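Local coordinates for protein B-agarase (Agarivorans gilvus, PDB 5Z6P) that probably hydrolyses the beta-linkages of agar galactans, as a beta-agarase of glycoside hydrolase family 50, at residues 519-524 with 626-631; 470-475 with 510-515; 540-545 with 588-593; 506-511 with 617-622. One frame throughout, in Å; residues are numbered along the deposited sequence.

Interaction 1. Residues 519-524 with 626-631; sequences DGHYGI and NPEVVR
Two neighbouring side chains, His521 and Tyr522, donate to one carboxylate, that of Glu628. His521 NE2 donates a hydrogen bond to Glu628 OE1 at 2.8 Å, and the bond is nearly straight (165°). The acceptor lies close to the imidazole plane, at the ring edge. Tyr522 OH donates to Glu628 OE2 at 2.6 Å. Each carboxylate oxygen is met on its syn side, but from a direction tilted out of the carboxylate plane. Both rings stand steeply to that group. The rings themselves lie one above the other, with Tyr522 CZ 3.4 Å over the centre of the imidazole. Glu628 reaches them by a bend at its second torsion (83°). The two bonds hold its carboxylate against rotation.

Glu628 belongs to the first turn of helix 627-634, and Asn626 is the N-cap of that helix. Asn626 OD1 accepts from Val629 N at 2.9 Å, which satisfies an amide of the first turn. The other end of this side chain is also used, since ND2 donates to Gly513 O. His521 ends helix 518-521, and Tyr522 is at the N-cap position of helix 523-530. Carbon atoms pack beside the polar pair. Asn626 CB lies 3.3 Å from His521 NE2, and Pro627 CD is 4.1 Å from His521 CE1. Helix 581-609 packs alongside, with Ala588 against Glu628 and Val584 and Tyr587 against Tyr522.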
loop_
_atom_site.group_PDB
_atom_site.type_symbol
_atom_site.label_atom_id
_atom_site.label_comp_id
_atom_site.label_asym_id
_atom_site.label_seq_id
_atom_site.Cartn_x
_atom_site.Cartn_y
_atom_site.Cartn_z
ATOM N N ASP A 519 -12.305 11.644 -16.489
ATOM C CA ASP A 519 -11.158 12.523 -16.337
ATOM C C ASP A 519 -10.038 11.849 -15.564
ATOM O O ASP A 519 -8.870 12.122 -15.800
ATOM C CB ASP A 519 -11.556 13.833 -15.643
ATOM C CG ASP A 519 -12.215 14.820 -16.595
ATOM O OD1 ASP A 519 -11.491 15.604 -17.250
ATOM O OD2 ASP A 519 -13.460 14.818 -16.691
ATOM N N GLY A 520 -10.397 10.980 -14.629
ATOM C CA GLY A 520 -9.397 10.240 -13.881
ATOM C C GLY A 520 -8.799 9.123 -14.719
ATOM O O GLY A 520 -7.598 9.025 -14.887
ATOM N N HIS A 521 -9.674 8.288 -15.256
ATOM C CA HIS A 521 -9.290 7.129 -16.046
ATOM C C HIS A 521 -8.377 7.519 -17.223
ATOM O O HIS A 521 -7.283 6.973 -17.376
ATOM C CB HIS A 521 -10.567 6.426 -16.534
ATOM C CG HIS A 521 -10.337 5.115 -17.224
ATOM N ND1 HIS A 521 -11.317 4.152 -17.311
ATOM C CD2 HIS A 521 -9.267 4.626 -17.895
ATOM C CE1 HIS A 521 -10.857 3.116 -17.989
ATOM N NE2 HIS A 521 -9.615 3.380 -18.354
ATOM N N TYR A 522 -8.832 8.466 -18.032
ATOM C CA TYR A 522 -8.128 8.858 -19.251
ATOM C C TYR A 522 -7.425 10.211 -19.107
ATOM O O TYR A 522 -7.112 10.853 -20.095
ATOM C CB TYR A 522 -9.114 8.878 -20.436
ATOM C CG TYR A 522 -9.757 7.533 -20.672
ATOM C CD1 TYR A 522 -9.058 6.517 -21.301
ATOM C CD2 TYR A 522 -11.049 7.261 -20.230
ATOM C CE1 TYR A 522 -9.614 5.278 -21.485
ATOM C CE2 TYR A 522 -11.622 6.009 -20.426
ATOM C CZ TYR A 522 -10.890 5.031 -21.051
ATOM O OH TYR A 522 -11.418 3.801 -21.271
ATOM N N GLY A 523 -7.166 10.628 -17.868
ATOM C CA GLY A 523 -6.437 11.857 -17.587
ATOM C C GLY A 523 -5.160 12.094 -18.394
ATOM O O GLY A 523 -4.900 13.207 -18.837
ATOM N N ILE A 524 -4.368 11.047 -18.595
ATOM C CA ILE A 524 -3.134 11.170 -19.363
ATOM C C ILE A 524 -3.432 11.481 -20.832
ATOM O O ILE A 524 -2.744 12.272 -21.458
ATOM C CB ILE A 524 -2.267 9.881 -19.258
ATOM C CG1 ILE A 524 -1.717 9.705 -17.841
ATOM C CG2 ILE A 524 -1.116 9.922 -20.238
ATOM C CD1 ILE A 524 -1.189 8.291 -17.572
ATOM N N ASN A 626 -5.992 0.217 -15.231
ATOM C CA ASN A 626 -7.149 0.250 -16.102
ATOM C C ASN A 626 -6.929 -0.743 -17.247
ATOM O O ASN A 626 -5.801 -1.182 -17.457
ATOM C CB ASN A 626 -7.366 1.671 -16.612
ATOM C CG ASN A 626 -6.098 2.274 -17.144
ATOM O OD1 ASN A 626 -5.556 1.806 -18.145
ATOM N ND2 ASN A 626 -5.606 3.314 -16.472
ATOM N N PRO A 627 -8.005 -1.120 -17.973
ATOM C CA PRO A 627 -7.838 -2.149 -19.012
ATOM C C PRO A 627 -6.766 -1.771 -20.022
ATOM O O PRO A 627 -5.967 -2.603 -20.419
ATOM C CB PRO A 627 -9.218 -2.217 -19.669
ATOM C CG PRO A 627 -10.159 -1.788 -18.592
ATOM C CD PRO A 627 -9.414 -0.729 -17.809
ATOM N N GLU A 628 -6.716 -0.500 -20.387
ATOM C CA GLU A 628 -5.733 -0.037 -21.362
ATOM C C GLU A 628 -4.274 -0.311 -20.963
ATOM O O GLU A 628 -3.522 -0.868 -21.754
ATOM C CB GLU A 628 -5.943 1.452 -21.620
ATOM C CG GLU A 628 -7.256 1.765 -22.332
ATOM C CD GLU A 628 -8.454 1.859 -21.398
ATOM O OE1 GLU A 628 -8.288 1.719 -20.165
ATOM O OE2 GLU A 628 -9.570 2.092 -21.908
ATOM N N VAL A 629 -3.868 0.049 -19.742
ATOM C CA VAL A 629 -2.468 -0.114 -19.374
ATOM C C VAL A 629 -2.160 -1.572 -18.993
ATOM O O VAL A 629 -1.033 -2.029 -19.130
ATOM C CB VAL A 629 -2.043 0.878 -18.229
ATOM C CG1 VAL A 629 -2.229 2.337 -18.698
ATOM C CG2 VAL A 629 -2.801 0.623 -16.936
ATOM N N VAL A 630 -3.166 -2.329 -18.580
ATOM C CA VAL A 630 -2.957 -3.761 -18.361
ATOM C C VAL A 630 -2.729 -4.485 -19.698
ATOM O O VAL A 630 -1.797 -5.259 -19.832
ATOM C CB VAL A 630 -4.142 -4.425 -17.604
ATOM C CG1 VAL A 630 -4.011 -5.945 -17.630
ATOM C CG2 VAL A 630 -4.212 -3.920 -16.144
ATOM N N ARG A 631 -3.558 -4.206 -20.696
ATOM C CA ARG A 631 -3.322 -4.786 -22.023
ATOM C C ARG A 631 -1.945 -4.356 -22.558
ATOM O O ARG A 631 -1.239 -5.148 -23.154
ATOM C CB ARG A 631 -4.443 -4.407 -23.001
ATOM C CG ARG A 631 -5.737 -5.164 -22.753
ATOM C CD ARG A 631 -6.765 -5.027 -23.884
ATOM N NE ARG A 631 -7.730 -3.966 -23.615
ATOM C CZ ARG A 631 -7.658 -2.797 -24.205
ATOM N NH1 ARG A 631 -6.687 -2.620 -25.062
ATOM N NH2 ARG A 631 -8.517 -1.820 -23.945
#

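Interaction 2. Residues 470-475 with 510-515; sequences AALPDP and KSWGRM
Leu472 sets a methyl group over one face of the indole of Trp512, while the polar groups of the two segments meet through water. Leu472 CD2 sits 3.7 Å from the centroid of the six-membered ring and 19° off its normal, a CH-pi contact. Its nearest ring atom is Trp512 CE3, at 3.5 Å. Lys510 CB lies over the same face. The other methyl, Leu472 CD1, rests 3.5 Å from Ser511 O.

Two waters bridge the segments. Water 1 donates to Ala470 O and accepts from Ser511 N. Water 2 donates to Ala471 O and accepts from Lys510 NZ at 2.8 Å. The lysine chain runs extended until its last torsion (-58°), which turns NZ aside to this water. The end of the chain also meets the Pro473 ring, with NZ 4.0 Å from Pro473 CD. At the start of segment 470-475, Ala470 CB touches Ser511 OG at 3.6 Å.

Leu472 and Pro473 form strand 472-473 of a small antiparallel pair with strand 461-462. Trp512 continues into an aromatic cluster with Tyr598, Phe599 and Phe620. Facing the strand is an inverse gamma turn centred on Ser511, in the loop that follows strand 501-506.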
loop_
_atom_site.group_PDB
_atom_site.type_symbol
_atom_site.label_atom_id
_atom_site.label_comp_id
_atom_site.label_asym_id
_atom_site.label_seq_id
_atom_site.Cartn_x
_atom_site.Cartn_y
_atom_site.Cartn_z
ATOM N N ALA A 470 2.695 13.852 -10.125
ATOM C CA ALA A 470 3.025 12.452 -10.339
ATOM C C ALA A 470 3.062 12.175 -11.837
ATOM O O ALA A 470 2.263 11.404 -12.357
ATOM C CB ALA A 470 2.024 11.552 -9.649
ATOM N N ALA A 471 3.988 12.828 -12.524
ATOM C CA ALA A 471 4.119 12.698 -13.957
ATOM C C ALA A 471 4.781 11.375 -14.341
ATOM O O ALA A 471 5.524 10.787 -13.563
ATOM C CB ALA A 471 4.906 13.859 -14.505
ATOM N N LEU A 472 4.490 10.911 -15.546
ATOM C CA LEU A 472 5.042 9.663 -16.061
ATOM C C LEU A 472 6.045 9.979 -17.163
ATOM O O LEU A 472 5.999 11.044 -17.753
ATOM C CB LEU A 472 3.930 8.747 -16.596
ATOM C CG LEU A 472 2.926 8.148 -15.609
ATOM C CD1 LEU A 472 1.823 9.103 -15.278
ATOM C CD2 LEU A 472 2.354 6.867 -16.162
ATOM N N PRO A 473 6.953 9.052 -17.446
ATOM C CA PRO A 473 7.890 9.404 -18.513
ATOM C C PRO A 473 7.224 9.419 -19.896
ATOM O O PRO A 473 6.222 8.743 -20.093
ATOM C CB PRO A 473 8.951 8.309 -18.420
ATOM C CG PRO A 473 8.276 7.179 -17.726
ATOM C CD PRO A 473 7.318 7.800 -16.765
ATOM N N ASP A 474 7.762 10.221 -20.812
ATOM C CA ASP A 474 7.374 10.161 -22.225
ATOM C C ASP A 474 8.310 9.176 -22.905
ATOM O O ASP A 474 9.442 9.512 -23.160
ATOM C CB ASP A 474 7.469 11.554 -22.871
ATOM C CG ASP A 474 6.855 11.608 -24.264
ATOM O OD1 ASP A 474 6.875 10.594 -24.971
ATOM O OD2 ASP A 474 6.354 12.683 -24.645
ATOM N N PRO A 475 7.839 7.948 -23.177
ATOM C CA PRO A 475 8.700 6.903 -23.731
ATOM C C PRO A 475 9.098 7.152 -25.180
ATOM O O PRO A 475 9.881 6.382 -25.684
ATOM C CB PRO A 475 7.830 5.636 -23.631
ATOM C CG PRO A 475 6.469 6.110 -23.698
ATOM C CD PRO A 475 6.443 7.499 -23.065
ATOM N N LYS A 510 2.827 3.784 -10.772
ATOM C CA LYS A 510 2.659 5.030 -11.518
ATOM C C LYS A 510 1.166 5.409 -11.595
ATOM O O LYS A 510 0.292 4.550 -11.472
ATOM C CB LYS A 510 3.268 4.914 -12.925
ATOM C CG LYS A 510 4.769 4.737 -12.933
ATOM C CD LYS A 510 5.348 4.827 -14.351
ATOM C CE LYS A 510 6.864 4.602 -14.356
ATOM N NZ LYS A 510 7.602 5.586 -13.493
ATOM N N SER A 511 0.882 6.694 -11.799
ATOM C CA SER A 511 -0.498 7.166 -11.927
ATOM C C SER A 511 -1.065 6.972 -13.344
ATOM O O SER A 511 -1.260 7.941 -14.072
ATOM C CB SER A 511 -0.585 8.643 -11.525
ATOM O OG SER A 511 -0.291 8.818 -10.151
ATOM N N TRP A 512 -1.340 5.725 -13.728
ATOM C CA TRP A 512 -1.705 5.414 -15.127
ATOM C C TRP A 512 -3.112 5.880 -15.478
ATOM O O TRP A 512 -3.489 5.922 -16.652
ATOM C CB TRP A 512 -1.613 3.912 -15.406
ATOM C CG TRP A 512 -0.253 3.318 -15.369
ATOM C CD1 TRP A 512 0.293 2.551 -14.365
ATOM C CD2 TRP A 512 0.751 3.428 -16.383
ATOM N NE1 TRP A 512 1.562 2.156 -14.715
ATOM C CE2 TRP A 512 1.872 2.691 -15.934
ATOM C CE3 TRP A 512 0.811 4.088 -17.620
ATOM C CZ2 TRP A 512 3.036 2.583 -16.698
ATOM C CZ3 TRP A 512 1.965 3.974 -18.372
ATOM C CH2 TRP A 512 3.058 3.227 -17.913
ATOM N N GLY A 513 -3.891 6.199 -14.452
ATOM C CA GLY A 513 -5.282 6.549 -14.624
ATOM C C GLY A 513 -6.169 5.772 -13.656
ATOM O O GLY A 513 -6.121 4.548 -13.595
ATOM N N ARG A 514 -6.975 6.493 -12.890
ATOM C CA ARG A 514 -7.844 5.873 -11.901
ATOM C C ARG A 514 -9.241 5.639 -12.455
ATOM O O ARG A 514 -9.935 6.582 -12.848
ATOM C CB ARG A 514 -7.917 6.740 -10.641
ATOM C CG ARG A 514 -8.799 6.175 -9.538
ATOM C CD ARG A 514 -8.912 7.174 -8.397
ATOM N NE ARG A 514 -9.608 6.597 -7.252
ATOM C CZ ARG A 514 -9.100 6.545 -6.028
ATOM N NH1 ARG A 514 -7.895 7.054 -5.787
ATOM N NH2 ARG A 514 -9.794 5.994 -5.044
ATOM N N MET A 515 -9.650 4.376 -12.492
ATOM C CA MET A 515 -10.967 4.030 -13.016
ATOM C C MET A 515 -12.070 4.646 -12.155
ATOM O O MET A 515 -11.848 4.895 -10.967
ATOM C CB MET A 515 -11.142 2.520 -13.074
ATOM C CG MET A 515 -10.207 1.828 -14.036
ATOM S SD MET A 515 -10.653 0.118 -14.271
ATOM C CE MET A 515 -10.073 -0.592 -12.742
HETATM O O HOH W 1 3.335 8.378 -11.783
HETATM O O HOH W 2 6.365 8.087 -13.112
#

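Interaction 3. Residues 540-545 with 588-593; sequences AVFVEL and ALLLEA
This is a helix-helix packing contact between helix 537-550 and helix 581-609. Over the touching parts the axes come within 10.3 Å and their directions differ by 133°, closer to antiparallel than to parallel. The nearest backbone pair is Phe542 and Leu590.

Leu590 carries much of the contact. Its CB stands over the centre of the Phe542 ring, 3.8 Å from the centroid and 10° off the normal, a CH-pi contact. The Leu590 chain then runs on along the ring, and its CD2 touches Phe542 CG at 3.6 Å. On the same side of the ring, near its rim, Leu590 O comes to 3.2 Å from Phe542 CE1. One residue is thus met by the ring through both its backbone and its side chain.

Leu545, one turn further along, makes the second group of contacts. Its CG is anti to the backbone N (-170°), and the branch extends across to the partner helix. Leu545 CD1 meets Leu590 CD2 and Ala593 CB, both at 3.8 Å. Its sister methyl CD2 lies 4.1 Å from Leu589 CB, where the two leucines cross at about a right angle.

Thr528 and Leu529 of helix 523-530 cover Phe542 and Leu590. The contact is apolar side-chain packing of two obliquely crossed helices, in the helical region between strand 501-506 and strand 614-615.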
loop_
_atom_site.group_PDB
_atom_site.type_symbol
_atom_site.label_atom_id
_atom_site.label_comp_id
_atom_site.label_asym_id
_atom_site.label_seq_id
_atom_site.Cartn_x
_atom_site.Cartn_y
_atom_site.Cartn_z
ATOM N N ALA A 540 2.725 14.112 -30.356
ATOM C CA ALA A 540 2.960 13.874 -31.790
ATOM C C ALA A 540 2.448 12.493 -32.205
ATOM O O ALA A 540 1.781 12.343 -33.236
ATOM C CB ALA A 540 4.419 14.006 -32.123
ATOM N N VAL A 541 2.771 11.488 -31.389
ATOM C CA VAL A 541 2.297 10.132 -31.612
ATOM C C VAL A 541 0.764 10.097 -31.596
ATOM O O VAL A 541 0.165 9.468 -32.456
ATOM C CB VAL A 541 2.848 9.140 -30.548
ATOM C CG1 VAL A 541 2.187 7.768 -30.691
ATOM C CG2 VAL A 541 4.345 9.020 -30.680
ATOM N N PHE A 542 0.143 10.792 -30.640
ATOM C CA PHE A 542 -1.313 10.811 -30.552
ATOM C C PHE A 542 -1.932 11.399 -31.832
ATOM O O PHE A 542 -2.918 10.887 -32.333
ATOM C CB PHE A 542 -1.812 11.615 -29.344
ATOM C CG PHE A 542 -1.647 10.924 -27.996
ATOM C CD1 PHE A 542 -1.127 9.653 -27.880
ATOM C CD2 PHE A 542 -2.032 11.577 -26.838
ATOM C CE1 PHE A 542 -0.997 9.046 -26.609
ATOM C CE2 PHE A 542 -1.897 10.984 -25.583
ATOM C CZ PHE A 542 -1.379 9.729 -25.474
ATOM N N VAL A 543 -1.345 12.478 -32.340
ATOM C CA VAL A 543 -1.819 13.102 -33.568
ATOM C C VAL A 543 -1.760 12.107 -34.736
ATOM O O VAL A 543 -2.691 12.007 -35.519
ATOM C CB VAL A 543 -1.003 14.371 -33.911
ATOM C CG1 VAL A 543 -1.298 14.841 -35.339
ATOM C CG2 VAL A 543 -1.320 15.469 -32.922
ATOM N N GLU A 544 -0.664 11.366 -34.836
ATOM C CA GLU A 544 -0.505 10.428 -35.939
ATOM C C GLU A 544 -1.476 9.258 -35.773
ATOM O O GLU A 544 -1.974 8.716 -36.755
ATOM C CB GLU A 544 0.940 9.944 -36.028
ATOM C CG GLU A 544 1.189 8.860 -37.072
ATOM C CD GLU A 544 1.012 9.320 -38.530
ATOM O OE1 GLU A 544 1.075 10.537 -38.822
ATOM O OE2 GLU A 544 0.832 8.436 -39.395
ATOM N N LEU A 545 -1.769 8.899 -34.522
ATOM C CA LEU A 545 -2.751 7.862 -34.254
ATOM C C LEU A 545 -4.155 8.296 -34.719
ATOM O O LEU A 545 -4.844 7.548 -35.396
ATOM C CB LEU A 545 -2.751 7.498 -32.761
ATOM C CG LEU A 545 -3.560 6.273 -32.330
ATOM C CD1 LEU A 545 -3.154 5.809 -30.947
ATOM C CD2 LEU A 545 -5.095 6.478 -32.368
ATOM N N ALA A 588 -9.020 5.837 -25.002
ATOM C CA ALA A 588 -8.567 4.471 -24.750
ATOM C C ALA A 588 -7.435 4.044 -25.698
ATOM O O ALA A 588 -6.432 3.495 -25.260
ATOM C CB ALA A 588 -9.729 3.507 -24.860
ATOM N N LEU A 589 -7.614 4.283 -26.991
ATOM C CA LEU A 589 -6.565 3.992 -27.967
ATOM C C LEU A 589 -5.261 4.724 -27.612
ATOM O O LEU A 589 -4.186 4.155 -27.655
ATOM C CB LEU A 589 -7.004 4.403 -29.375
ATOM C CG LEU A 589 -8.187 3.685 -30.030
ATOM C CD1 LEU A 589 -8.523 4.349 -31.359
ATOM C CD2 LEU A 589 -7.886 2.201 -30.223
ATOM N N LEU A 590 -5.391 6.006 -27.290
ATOM C CA LEU A 590 -4.247 6.853 -26.980
ATOM C C LEU A 590 -3.524 6.354 -25.724
ATOM O O LEU A 590 -2.322 6.218 -25.745
ATOM C CB LEU A 590 -4.687 8.309 -26.804
ATOM C CG LEU A 590 -5.331 8.966 -28.037
ATOM C CD1 LEU A 590 -5.829 10.376 -27.734
ATOM C CD2 LEU A 590 -4.373 8.992 -29.218
ATOM N N LEU A 591 -4.272 6.068 -24.653
ATOM C CA LEU A 591 -3.678 5.605 -23.395
ATOM C C LEU A 591 -2.922 4.287 -23.605
ATOM O O LEU A 591 -1.763 4.143 -23.195
ATOM C CB LEU A 591 -4.760 5.442 -22.312
ATOM C CG LEU A 591 -4.350 4.970 -20.926
ATOM C CD1 LEU A 591 -3.338 5.907 -20.292
ATOM C CD2 LEU A 591 -5.579 4.813 -20.032
ATOM N N GLU A 592 -3.566 3.344 -24.278
ATOM C CA GLU A 592 -2.922 2.068 -24.535
ATOM C C GLU A 592 -1.679 2.225 -25.405
ATOM O O GLU A 592 -0.679 1.582 -25.131
ATOM C CB GLU A 592 -3.886 1.066 -25.191
ATOM C CG GLU A 592 -3.182 -0.215 -25.612
ATOM C CD GLU A 592 -4.117 -1.372 -25.887
ATOM O OE1 GLU A 592 -5.310 -1.226 -25.623
ATOM O OE2 GLU A 592 -3.653 -2.427 -26.361
ATOM N N ALA A 593 -1.725 3.069 -26.437
ATOM C CA ALA A 593 -0.530 3.269 -27.273
ATOM C C ALA A 593 0.624 3.873 -26.450
ATOM O O ALA A 593 1.764 3.467 -26.569
ATOM C CB ALA A 593 -0.834 4.170 -28.487
#

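Interaction 4. Residues 506-511 with 617-622; sequences IDNEKS and GCRFAD
The Asn508 amide meets the edge of the Arg619 guanidinium, their planes 34° apart. Arg619 NE donates to Asn508 OD1 at 2.8 Å. The oxygen lies almost in the guanidinium plane, but the donor comes to the amide from a direction tilted 29° out of the carbonyl plane. The Arg619 chain bends at its third torsion (65°), which brings NE across to the amide. The aliphatic part follows, with Arg619 CD 3.7 Å from Asp507 O.

Glu509 lies differently. Its extended chain runs over Ala621, with CG 3.7 Å from Ala621 CB, and its OE2 bonds outside the two segments, to Asn643. Glu509 N is gripped by Arg619 O at 3.0 Å, with a weak second bond to Cys618 O. At the start of the segments Ile506 N donates to Gly617 O at 3.1 Å. Water 3 links Lys510 N with Cys618 O, and water 4 links Lys510 O with Ala621 N.

The Asn508-Glu509 pair resembles the Asn-Glu pair that clan GH-A glycosidases carry after a barrel strand. Arg619 NH2 forms a salt bridge with Glu668 of strand 664-668, and the guanidinium makes a cation-pi contact with Phe505. The two segments thus run side by side after strands 501-506 and 614-615. Helix 581-609 borders them, and the Phe620 backbone bonds to Ser641 and Asn643 of strand 640-643, with strand 664-668 nearby.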
loop_
_atom_site.group_PDB
_atom_site.type_symbol
_atom_site.label_atom_id
_atom_site.label_comp_id
_atom_site.label_asym_id
_atom_site.label_seq_id
_atom_site.Cartn_x
_atom_site.Cartn_y
_atom_site.Cartn_z
ATOM N N ILE A 506 10.500 -3.085 -12.499
ATOM C CA ILE A 506 10.942 -1.747 -12.862
ATOM C C ILE A 506 9.860 -0.747 -12.526
ATOM O O ILE A 506 8.727 -0.898 -12.941
ATOM C CB ILE A 506 11.306 -1.614 -14.360
ATOM C CG1 ILE A 506 12.490 -2.505 -14.715
ATOM C CG2 ILE A 506 11.631 -0.154 -14.688
ATOM C CD1 ILE A 506 13.786 -2.117 -14.033
ATOM N N ASP A 507 10.233 0.267 -11.743
ATOM C CA ASP A 507 9.319 1.310 -11.310
ATOM C C ASP A 507 8.237 0.730 -10.406
ATOM O O ASP A 507 8.257 -0.455 -10.103
ATOM C CB ASP A 507 8.708 2.033 -12.525
ATOM C CG ASP A 507 9.740 2.877 -13.276
ATOM O OD1 ASP A 507 10.608 3.460 -12.617
ATOM O OD2 ASP A 507 9.689 2.937 -14.514
ATOM N N ASN A 508 7.292 1.566 -9.999
ATOM C CA ASN A 508 6.332 1.198 -8.966
ATOM C C ASN A 508 5.187 2.202 -8.890
ATOM O O ASN A 508 5.419 3.405 -8.816
ATOM C CB ASN A 508 7.043 1.092 -7.603
ATOM C CG ASN A 508 6.107 0.703 -6.463
ATOM O OD1 ASN A 508 5.645 -0.429 -6.377
ATOM N ND2 ASN A 508 5.865 1.635 -5.557
ATOM N N GLU A 509 3.962 1.677 -8.924
ATOM C CA GLU A 509 2.732 2.425 -8.739
ATOM C C GLU A 509 2.679 3.786 -9.450
ATOM O O GLU A 509 2.511 4.833 -8.808
ATOM C CB GLU A 509 2.476 2.610 -7.222
ATOM C CG GLU A 509 2.220 1.293 -6.455
ATOM C CD GLU A 509 1.698 1.497 -5.021
ATOM O OE1 GLU A 509 1.774 2.628 -4.512
ATOM O OE2 GLU A 509 1.196 0.526 -4.422
ATOM N N LYS A 510 2.827 3.784 -10.772
ATOM C CA LYS A 510 2.659 5.030 -11.518
ATOM C C LYS A 510 1.166 5.409 -11.595
ATOM O O LYS A 510 0.292 4.550 -11.472
ATOM C CB LYS A 510 3.268 4.914 -12.925
ATOM C CG LYS A 510 4.769 4.737 -12.933
ATOM C CD LYS A 510 5.348 4.827 -14.351
ATOM C CE LYS A 510 6.864 4.602 -14.356
ATOM N NZ LYS A 510 7.602 5.586 -13.493
ATOM N N SER A 511 0.882 6.694 -11.799
ATOM C CA SER A 511 -0.498 7.166 -11.927
ATOM C C SER A 511 -1.065 6.972 -13.344
ATOM O O SER A 511 -1.260 7.941 -14.072
ATOM C CB SER A 511 -0.585 8.643 -11.525
ATOM O OG SER A 511 -0.291 8.818 -10.151
ATOM N N GLY A 617 7.247 -6.195 -14.667
ATOM C CA GLY A 617 6.311 -5.090 -14.771
ATOM C C GLY A 617 6.525 -3.932 -13.812
ATOM O O GLY A 617 7.631 -3.715 -13.326
ATOM N N CYS A 618 5.461 -3.179 -13.552
ATOM C CA CYS A 618 5.574 -1.900 -12.857
ATOM C C CYS A 618 4.711 -1.765 -11.614
ATOM O O CYS A 618 4.526 -0.656 -11.104
ATOM C CB CYS A 618 5.221 -0.759 -13.807
ATOM S SG CYS A 618 3.544 -0.838 -14.422
ATOM N N ARG A 619 4.157 -2.881 -11.156
ATOM C CA ARG A 619 3.454 -2.935 -9.889
ATOM C C ARG A 619 2.292 -1.949 -9.856
ATOM O O ARG A 619 2.394 -0.874 -9.246
ATOM C CB ARG A 619 4.434 -2.659 -8.729
ATOM C CG ARG A 619 5.684 -3.555 -8.783
ATOM C CD ARG A 619 6.830 -3.039 -7.911
ATOM N NE ARG A 619 6.485 -3.071 -6.499
ATOM C CZ ARG A 619 6.516 -4.176 -5.765
ATOM N NH1 ARG A 619 6.884 -5.325 -6.329
ATOM N NH2 ARG A 619 6.189 -4.132 -4.474
ATOM N N PHE A 620 1.201 -2.317 -10.531
ATOM C CA PHE A 620 -0.000 -1.487 -10.615
ATOM C C PHE A 620 -0.681 -1.280 -9.251
ATOM O O PHE A 620 -1.116 -2.249 -8.630
ATOM C CB PHE A 620 -1.035 -2.120 -11.566
ATOM C CG PHE A 620 -0.613 -2.171 -13.014
ATOM C CD1 PHE A 620 -0.355 -0.999 -13.721
ATOM C CD2 PHE A 620 -0.529 -3.381 -13.682
ATOM C CE1 PHE A 620 0.006 -1.046 -15.078
ATOM C CE2 PHE A 620 -0.170 -3.435 -15.038
ATOM C CZ PHE A 620 0.100 -2.264 -15.717
ATOM N N ALA A 621 -0.819 -0.034 -8.803
ATOM C CA ALA A 621 -1.710 0.227 -7.667
ATOM C C ALA A 621 -3.144 0.157 -8.166
ATOM O O ALA A 621 -3.384 0.343 -9.361
ATOM C CB ALA A 621 -1.429 1.575 -7.045
ATOM N N ASP A 622 -4.094 -0.087 -7.263
ATOM C CA ASP A 622 -5.493 -0.220 -7.664
ATOM C C ASP A 622 -6.086 1.111 -8.157
ATOM O O ASP A 622 -7.075 1.106 -8.895
ATOM C CB ASP A 622 -6.346 -0.834 -6.530
ATOM C CG ASP A 622 -6.418 0.037 -5.259
ATOM O OD1 ASP A 622 -5.731 1.057 -5.152
ATOM O OD2 ASP A 622 -7.163 -0.333 -4.343
HETATM O O HOH W 3 2.673 1.155 -11.921
HETATM O O HOH W 4 -0.004 1.901 -10.891
#

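How the interactions relate
Interactions 2 and 4 share Lys510 and Ser511, and their centres are 9 Å apart. The loop after strand 501-506 therefore serves both. Trp512 joins them further, with its NE1 3.6 Å from Cys618 SG. Interaction 1 is also 9 Å from interaction 2, centre to centre, and a probable hydrogen bond runs from Arg514 N to Gly520 O at 3.3 Å. Interaction 3 lies about 12 Å from interaction 1, centre to centre, and Leu591 CD2 packs 3.6 Å from Asn626 OD1. Interactions 3 and 4 do not touch, their nearest atoms being about 7 Å apart. Interaction 4 lies closest to the presumed active-site side, judged by resemblance to clan GH-A. The centre of interaction 3 is 21 Å from that of interaction 4.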